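Side-chain contact in purine nucleoside phosphorylase (Thermus thermophilus, PDB 6TK9), which catalyses the phosphorolysis of purine nucleosides, probably including inosine and guanosine, to the free base and a pentose 1-phosphate: residues Phe191-Arg194 with Ala195-Arg198. Numbering follows the deposited sequence.
Sequences FASR and AELR
The carboxylate of Glu-196 meets Ser-193 through one oxygen: the backbone N-H of Ser-193 reaches OE1 on its anti side, 16° out of the carboxylate plane, with Ser-193 N and Glu-196 OE1 2.7 Å apart and the bond nearly straight at 168°. This is one half of a capping box at the start of helix 194-202. In the other half the N-cap residue Ser-193 takes the N-H of Glu-196 on OG, Glu-196 N to Ser-193 OG 2.9 Å. Its chi1 of 79° sets OG between its own N and carbonyl carbon, turned to the first turn of the helix. The second subunit completes both side chains of the box: Ser-193 OG also donates to its Tyr-131 O, and Glu-196 OE2 accepts from its Asn-133 N. The glutamate chain runs extended beyond CG, passing alongside the serine hydroxyl, and Glu-196 CG lies 3.5 Å from Ser-193 OG. Arg-194 points away from the turn; its guanidinium gives NH1 to the carbonyls of Pro-238 and Arg-240 and pairs through NH2 with Glu-157 of the second subunit. The side chains of Ala-192 and Leu-197 both touch Ile-208 of strand 207-209 and meet each other, with Ala-192 CB resting 3.5 Å from Leu-197 CD2.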
# COMPACT_ATOMS: atom_id res chain seq x y z
N PHE A 191 -17.20 -15.90 -7.52
CA PHE A 191 -16.33 -14.82 -8.04
C PHE A 191 -15.92 -13.95 -6.83
O PHE A 191 -16.53 -14.05 -5.77
CB PHE A 191 -17.00 -14.05 -9.18
CG PHE A 191 -17.02 -14.75 -10.53
CD1 PHE A 191 -15.84 -15.03 -11.20
CD2 PHE A 191 -18.23 -15.11 -11.14
CE1 PHE A 191 -15.87 -15.65 -12.45
CE2 PHE A 191 -18.25 -15.73 -12.38
CZ PHE A 191 -17.07 -16.01 -13.03
N ALA A 192 -14.86 -13.16 -6.99
CA ALA A 192 -14.31 -12.27 -5.96
C ALA A 192 -15.35 -11.20 -5.61
O ALA A 192 -16.05 -10.75 -6.52
CB ALA A 192 -13.05 -11.65 -6.49
N SER A 193 -15.43 -10.81 -4.32
CA SER A 193 -16.11 -9.57 -3.87
C SER A 193 -15.35 -8.38 -4.45
O SER A 193 -14.18 -8.55 -4.88
CB SER A 193 -16.16 -9.46 -2.37
OG SER A 193 -14.90 -9.02 -1.86
N ARG A 194 -15.99 -7.20 -4.43
CA ARG A 194 -15.34 -5.93 -4.81
C ARG A 194 -14.04 -5.79 -4.00
O ARG A 194 -12.98 -5.60 -4.63
CB ARG A 194 -16.32 -4.77 -4.60
CG ARG A 194 -17.47 -4.74 -5.60
CD ARG A 194 -18.17 -3.40 -5.57
NE ARG A 194 -19.43 -3.37 -6.29
CZ ARG A 194 -19.57 -3.16 -7.60
NH1 ARG A 194 -18.52 -2.95 -8.38
NH2 ARG A 194 -20.78 -3.16 -8.13
N ALA A 195 -14.11 -5.97 -2.68
CA ALA A 195 -12.98 -5.76 -1.75
C ALA A 195 -11.87 -6.77 -2.04
O ALA A 195 -10.69 -6.39 -1.97
CB ALA A 195 -13.45 -5.85 -0.33
N GLU A 196 -12.24 -8.02 -2.37
CA GLU A 196 -11.26 -9.06 -2.77
C GLU A 196 -10.59 -8.64 -4.09
O GLU A 196 -9.35 -8.79 -4.18
CB GLU A 196 -11.92 -10.43 -2.89
CG GLU A 196 -12.14 -11.11 -1.56
CD GLU A 196 -13.15 -12.26 -1.61
OE1 GLU A 196 -13.97 -12.27 -2.57
OE2 GLU A 196 -13.10 -13.15 -0.71
N LEU A 197 -11.34 -8.13 -5.07
CA LEU A 197 -10.71 -7.70 -6.34
C LEU A 197 -9.70 -6.58 -6.03
O LEU A 197 -8.55 -6.65 -6.54
CB LEU A 197 -11.74 -7.22 -7.35
CG LEU A 197 -12.65 -8.28 -7.99
CD1 LEU A 197 -13.66 -7.60 -8.91
CD2 LEU A 197 -11.84 -9.34 -8.75
N ARG A 198 -10.12 -5.61 -5.22
CA ARG A 198 -9.27 -4.45 -4.84
C ARG A 198 -8.03 -5.00 -4.15
O ARG A 198 -6.93 -4.59 -4.53
CB ARG A 198 -10.00 -3.45 -3.94
CG ARG A 198 -9.31 -2.09 -3.90
CD ARG A 198 -10.00 -1.07 -3.02
NE ARG A 198 -9.10 0.02 -2.64
CZ ARG A 198 -9.06 0.61 -1.45
NH1 ARG A 198 -9.86 0.22 -0.47
NH2 ARG A 198 -8.19 1.58 -1.23